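Local coordinates for ABC transporter periplasmic substrate-binding protein (Desulfovibrio alaskensis, PDB 5MY5) that binds tungstate in the periplasm with high selectivity and probably hands it to an ABC transporter for uptake, at residues Asp115-Lys120 with Asp134-Val139; Asn181-Lys186 with Pro208-Leu213. The protein carries 2 engineered substitutions. All coordinates share one frame; numbering follows the deposited sequence.

Contact 1: Asp115-Lys120 with Asp134-Val139; sequences DPAGVK and DNAVFV. With NA (sodium ion), chain B.
A type I beta turn from D115 to G118 meets the Schellman motif that ends helix 124-133, with the methyl groups of A117 and A136 as the direct apolar contact: CB of A117 lies 4.1 Å from CB of A136. Both CB atoms point across the gap, which makes this a small methyl-to-methyl touch, and the two segments bury 117 Å² in all. The polar side of the contact runs through water 1, which donates to the carbonyl oxygen of P116 at 2.7 Å and to OD2 of D134. The first torsion of D134 (chi1 -72°) sets CG beside the backbone N, anti to the carbonyl carbon, and OD2 comes to 3.8 Å from O of A117. The same carboxylate forms a salt bridge with K130 on the last turn of the helix, and K130 NZ also bonds to A117 O, so one ammonium group joins both segments. The positive phi of N135 (55°) belongs to the motif that ends the helix, and the chain goes on to strand 138-140, part of the mixed sheet of this periplasmic-binding-protein fold. Within the turn segment, the D115 carboxylate takes two backbone N-H groups on its syn sides: V119 N reaches OD1 at 3.0 Å, 23° out of the carboxylate plane, and K120 N reaches OD2 at 3.0 Å. Y189 OH adds a further bond to OD1. Facing solvent, N135 OD1 binds a sodium ion at 2.4 Å, and five waters at 2.0 to 2.2 Å from the metal bring its ligands to six.

Contact 2: Asn181-Lys186 with Pro208-Leu213; sequences NVAAEK and PPLKIL
L210 reaches helix 176-186 with one methyl branch in front: its CD1 lies 3.7 Å from the backbone N of A184. The same CD1 is 3.9 Å from A184 CB. On its other flank, A183 CB stands 4.1 Å from L210 CD1. This branch therefore rests on the helix backbone between two consecutive alanine methyls, while CD2 of L210 comes alongside at 4.1 Å from A184 CA. CB of L210 points toward the helix, and chi1 of -59° sets CG anti to the carbonyl carbon, beside the backbone N. Next to it, P209 lays the CG corner of its ring 4.3 Å from A184 CB, so the A184 methyl is touched by both P209 and L210. The side-chain contacts are apolar, and the two segments bury 140 Å² together. The facing helix residues A183 and A184 are both alanines, consistent with the close approach of 6.4 Å between the CA atoms of A184 and L210. The contact is helix-on-sheet packing in the periplasmic-binding-protein fold: strand 210-214 pairs antiparallel with strand 100-112, and the L210 side chain also lies on I110 and P112 of that neighbour. Further out, A183 packs on T190 of strand 189-193, which also pairs with strand 100-112. K211, second residue of the strand, turns NZ back to P208 O at 2.6 Å, in the carbonyl plane with a C=O...N angle of 152°, and NZ also bonds to N207 OD1. On the side of helix 194-203, Y197 OH bonds to L210 O and Y200 packs against both prolines. On the other segment, the backbone hydrogen bond from E185 N to N181 O (2.9 Å) spans the turn that carries A183 and A184.

From the N terminus, the chain leaves strand 100-112, makes the turn of 115-120, runs through helix 124-133 and closes contact 1 at 134-139. Contact 2 opens later, on helix 176-186, and closes at 208-213 after strand 189-193 and helix 194-203. The two closures are thus in series, neither nesting nor crossing, yet their centres are only about 11 Å apart. Strand 138-140 meets helix 176-186 through V139 CG2, 3.7 Å from A183 CA, and the turn meets strand 210-214 where D115 OD1 lies 3.8 Å from L213 CD1. Strand 189-193 lies between strands 138-140 and 100-112, pairing with both in the common sheet.

Contact 1: Asp115-Lys120 with Asp134-Val139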
loop_
_atom_site.group_PDB
_atom_site.type_symbol
_atom_site.label_atom_id
_atom_site.label_comp_id
_atom_site.label_asym_id
_atom_site.label_seq_id
_atom_site.Cartn_x
_atom_site.Cartn_y
_atom_site.Cartn_z
ATOM N N ASP A 115 17.270 -15.993 11.082
ATOM C CA ASP A 115 17.749 -14.642 10.874
ATOM C C ASP A 115 19.273 -14.564 10.756
ATOM O O ASP A 115 19.977 -13.955 11.598
ATOM C CB ASP A 115 17.212 -13.814 12.016
ATOM C CG ASP A 115 17.519 -12.364 11.919
ATOM O OD1 ASP A 115 17.814 -11.829 10.851
ATOM O OD2 ASP A 115 17.373 -11.621 12.908
ATOM N N PRO A 116 19.807 -15.140 9.687
ATOM C CA PRO A 116 21.257 -15.299 9.571
ATOM C C PRO A 116 22.029 -13.982 9.551
ATOM O O PRO A 116 23.180 -13.962 9.984
ATOM C CB PRO A 116 21.422 -16.147 8.300
ATOM C CG PRO A 116 20.166 -15.886 7.521
ATOM C CD PRO A 116 19.092 -15.748 8.548
ATOM N N ALA A 117 21.433 -12.847 9.136
ATOM C CA ALA A 117 22.060 -11.548 9.223
ATOM C C ALA A 117 21.880 -10.828 10.530
ATOM O O ALA A 117 22.421 -9.735 10.706
ATOM C CB ALA A 117 21.555 -10.644 8.043
ATOM N N GLY A 118 20.998 -11.363 11.370
ATOM C CA GLY A 118 20.693 -10.848 12.685
ATOM C C GLY A 118 20.105 -9.478 12.671
ATOM O O GLY A 118 20.530 -8.566 13.399
ATOM N N VAL A 119 19.063 -9.319 11.831
ATOM C CA VAL A 119 18.427 -8.003 11.739
ATOM C C VAL A 119 17.133 -7.766 12.556
ATOM O O VAL A 119 16.608 -6.657 12.543
ATOM C CB VAL A 119 18.103 -7.654 10.263
ATOM C CG1 VAL A 119 19.373 -7.791 9.452
ATOM C CG2 VAL A 119 16.963 -8.493 9.718
ATOM N N LYS A 120 16.606 -8.788 13.226
ATOM C CA LYS A 120 15.344 -8.615 13.963
ATOM C C LYS A 120 15.398 -7.434 14.883
ATOM O O LYS A 120 16.345 -7.271 15.652
ATOM C CB LYS A 120 14.986 -9.893 14.689
ATOM C CG LYS A 120 13.570 -9.929 15.272
ATOM C CD LYS A 120 13.418 -11.262 16.003
ATOM C CE LYS A 120 12.141 -11.359 16.810
ATOM N NZ LYS A 120 11.036 -11.937 16.022
ATOM N N ASP A 134 26.709 -8.331 5.262
ATOM C CA ASP A 134 26.840 -9.737 5.452
ATOM C C ASP A 134 26.655 -10.483 4.112
ATOM O O ASP A 134 26.736 -11.755 4.081
ATOM C CB ASP A 134 25.874 -10.286 6.551
ATOM C CG ASP A 134 26.309 -9.852 7.994
ATOM O OD1 ASP A 134 27.274 -9.075 8.170
ATOM O OD2 ASP A 134 25.707 -10.313 8.970
ATOM N N ASN A 135 26.352 -9.768 3.032
ATOM C CA ASN A 135 26.016 -10.403 1.738
ATOM C C ASN A 135 24.894 -11.402 1.836
ATOM O O ASN A 135 24.869 -12.459 1.190
ATOM C CB ASN A 135 27.226 -11.099 1.119
ATOM C CG ASN A 135 28.312 -10.124 0.633
ATOM O OD1 ASN A 135 28.127 -8.892 0.440
ATOM N ND2 ASN A 135 29.388 -10.712 0.247
ATOM N N ALA A 136 23.930 -11.139 2.724
ATOM C CA ALA A 136 22.782 -12.020 2.824
ATOM C C ALA A 136 21.894 -11.865 1.575
ATOM O O ALA A 136 21.788 -10.807 1.022
ATOM C CB ALA A 136 21.956 -11.758 4.106
ATOM N N VAL A 137 21.219 -12.942 1.248
ATOM C CA VAL A 137 20.294 -12.973 0.117
ATOM C C VAL A 137 19.150 -12.052 0.387
ATOM O O VAL A 137 18.552 -12.100 1.468
ATOM C CB VAL A 137 19.745 -14.349 -0.197
ATOM C CG1 VAL A 137 18.639 -14.278 -1.262
ATOM C CG2 VAL A 137 20.862 -15.268 -0.708
ATOM N N PHE A 138 18.863 -11.204 -0.563
ATOM C CA PHE A 138 17.740 -10.218 -0.469
ATOM C C PHE A 138 17.000 -10.314 -1.817
ATOM O O PHE A 138 17.607 -10.152 -2.899
ATOM C CB PHE A 138 18.176 -8.795 -0.252
ATOM C CG PHE A 138 17.011 -7.858 -0.058
ATOM C CD1 PHE A 138 16.339 -7.349 -1.180
ATOM C CD2 PHE A 138 16.466 -7.563 1.215
ATOM C CE1 PHE A 138 15.230 -6.542 -1.052
ATOM C CE2 PHE A 138 15.354 -6.765 1.341
ATOM C CZ PHE A 138 14.736 -6.269 0.254
ATOM N N VAL A 139 15.691 -10.507 -1.766
ATOM C CA VAL A 139 14.900 -10.731 -2.944
ATOM C C VAL A 139 13.980 -9.550 -3.240
ATOM O O VAL A 139 13.127 -9.167 -2.461
ATOM C CB VAL A 139 14.058 -12.017 -2.821
ATOM C CG1 VAL A 139 13.448 -12.326 -4.114
ATOM C CG2 VAL A 139 14.870 -13.211 -2.332
HETATM NA NA NA B . 29.302 -7.025 -0.424
HETATM O O HOH W 1 25.641 -13.144 9.077
HETATM O O HOH W 2 31.130 -7.837 -0.477
HETATM O O HOH W 3 30.105 -5.336 -1.305
HETATM O O HOH W 4 29.763 -6.511 1.569
HETATM O O HOH W 5 27.418 -5.840 -0.243
HETATM O O HOH W 6 28.541 -7.553 -2.319
#

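Contact 2: Asn181-Lys186 with Pro208-Leu213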
loop_
_atom_site.group_PDB
_atom_site.type_symbol
_atom_site.label_atom_id
_atom_site.label_comp_id
_atom_site.label_asym_id
_atom_site.label_seq_id
_atom_site.Cartn_x
_atom_site.Cartn_y
_atom_site.Cartn_z
ATOM N N ASN A 181 8.054 -16.724 -2.034
ATOM C CA ASN A 181 8.481 -18.104 -2.256
ATOM C C ASN A 181 9.923 -18.273 -2.691
ATOM O O ASN A 181 10.608 -19.131 -2.147
ATOM C CB ASN A 181 7.472 -18.876 -3.087
ATOM C CG ASN A 181 6.209 -19.210 -2.222
ATOM O OD1 ASN A 181 6.339 -19.995 -1.288
ATOM N ND2 ASN A 181 5.164 -18.510 -2.383
ATOM N N VAL A 182 10.449 -17.338 -3.504
ATOM C CA VAL A 182 11.865 -17.390 -3.774
ATOM C C VAL A 182 12.733 -17.079 -2.564
ATOM O O VAL A 182 13.712 -17.802 -2.279
ATOM C CB VAL A 182 12.233 -16.445 -4.921
ATOM C CG1 VAL A 182 13.762 -16.356 -5.045
ATOM C CG2 VAL A 182 11.537 -16.882 -6.209
ATOM N N ALA A 183 12.341 -16.105 -1.742
ATOM C CA ALA A 183 13.063 -15.798 -0.495
ATOM C C ALA A 183 13.005 -17.029 0.405
ATOM O O ALA A 183 14.047 -17.397 0.991
ATOM C CB ALA A 183 12.503 -14.603 0.190
ATOM N N ALA A 184 11.864 -17.746 0.452
ATOM C CA ALA A 184 11.829 -18.959 1.274
ATOM C C ALA A 184 12.762 -20.048 0.772
ATOM O O ALA A 184 13.490 -20.615 1.578
ATOM C CB ALA A 184 10.421 -19.490 1.399
ATOM N N GLU A 185 12.798 -20.288 -0.545
ATOM C CA GLU A 185 13.623 -21.314 -1.130
ATOM C C GLU A 185 15.107 -20.987 -0.897
ATOM O O GLU A 185 15.935 -21.926 -0.667
ATOM C CB GLU A 185 13.263 -21.531 -2.590
ATOM C CG GLU A 185 13.954 -22.724 -3.262
ATOM C CD GLU A 185 15.330 -22.417 -3.822
ATOM O OE1 GLU A 185 15.559 -21.286 -4.317
ATOM O OE2 GLU A 185 16.185 -23.344 -3.805
ATOM N N LYS A 186 15.432 -19.707 -0.938
ATOM C CA LYS A 186 16.836 -19.254 -0.896
ATOM C C LYS A 186 17.291 -18.995 0.499
ATOM O O LYS A 186 18.465 -18.760 0.717
ATOM C CB LYS A 186 17.058 -18.062 -1.805
ATOM C CG LYS A 186 16.990 -18.442 -3.259
ATOM C CD LYS A 186 17.266 -17.211 -4.060
ATOM C CE LYS A 186 17.253 -17.436 -5.552
ATOM N NZ LYS A 186 18.395 -18.308 -5.905
ATOM N N PRO A 208 4.862 -20.325 8.695
ATOM C CA PRO A 208 5.813 -20.280 7.582
ATOM C C PRO A 208 7.284 -20.193 8.054
ATOM O O PRO A 208 7.558 -19.713 9.153
ATOM C CB PRO A 208 5.412 -18.961 6.886
ATOM C CG PRO A 208 5.029 -18.116 8.048
ATOM C CD PRO A 208 4.222 -19.038 8.942
ATOM N N PRO A 209 8.234 -20.506 7.133
ATOM C CA PRO A 209 9.626 -20.375 7.484
ATOM C C PRO A 209 10.185 -19.003 7.555
ATOM O O PRO A 209 11.190 -18.799 8.182
ATOM C CB PRO A 209 10.342 -21.155 6.377
ATOM C CG PRO A 209 9.384 -21.121 5.197
ATOM C CD PRO A 209 8.029 -21.166 5.859
ATOM N N LEU A 210 9.503 -18.024 6.934
ATOM C CA LEU A 210 9.889 -16.637 6.947
ATOM C C LEU A 210 8.965 -15.919 7.905
ATOM O O LEU A 210 7.769 -16.124 7.867
ATOM C CB LEU A 210 9.719 -16.018 5.557
ATOM C CG LEU A 210 10.497 -16.651 4.425
ATOM C CD1 LEU A 210 10.070 -16.006 3.132
ATOM C CD2 LEU A 210 12.033 -16.617 4.687
ATOM N N LYS A 211 9.573 -15.163 8.762
ATOM C CA LYS A 211 8.901 -14.407 9.864
ATOM C C LYS A 211 9.079 -12.921 9.621
ATOM O O LYS A 211 10.054 -12.485 8.932
ATOM C CB LYS A 211 9.543 -14.851 11.199
ATOM C CG LYS A 211 9.580 -16.351 11.375
ATOM C CD LYS A 211 8.203 -16.974 11.452
ATOM C CE LYS A 211 8.287 -18.470 11.798
ATOM N NZ LYS A 211 6.983 -19.216 11.690
ATOM N N ILE A 212 8.235 -12.073 10.188
ATOM C CA ILE A 212 8.420 -10.671 10.153
ATOM C C ILE A 212 9.573 -10.299 11.064
ATOM O O ILE A 212 9.540 -10.650 12.270
ATOM C CB ILE A 212 7.172 -9.824 10.543
ATOM C CG1 ILE A 212 6.019 -10.106 9.539
ATOM C CG2 ILE A 212 7.543 -8.369 10.701
ATOM C CD1 ILE A 212 4.720 -9.479 10.030
ATOM N N LEU A 213 10.589 -9.687 10.507
ATOM C CA LEU A 213 11.794 -9.307 11.238
ATOM C C LEU A 213 12.013 -7.844 11.376
ATOM O O LEU A 213 12.647 -7.408 12.319
ATOM C CB LEU A 213 12.987 -10.031 10.611
ATOM C CG LEU A 213 13.052 -11.522 10.576
ATOM C CD1 LEU A 213 14.181 -12.140 9.764
ATOM C CD2 LEU A 213 13.116 -12.017 12.060
#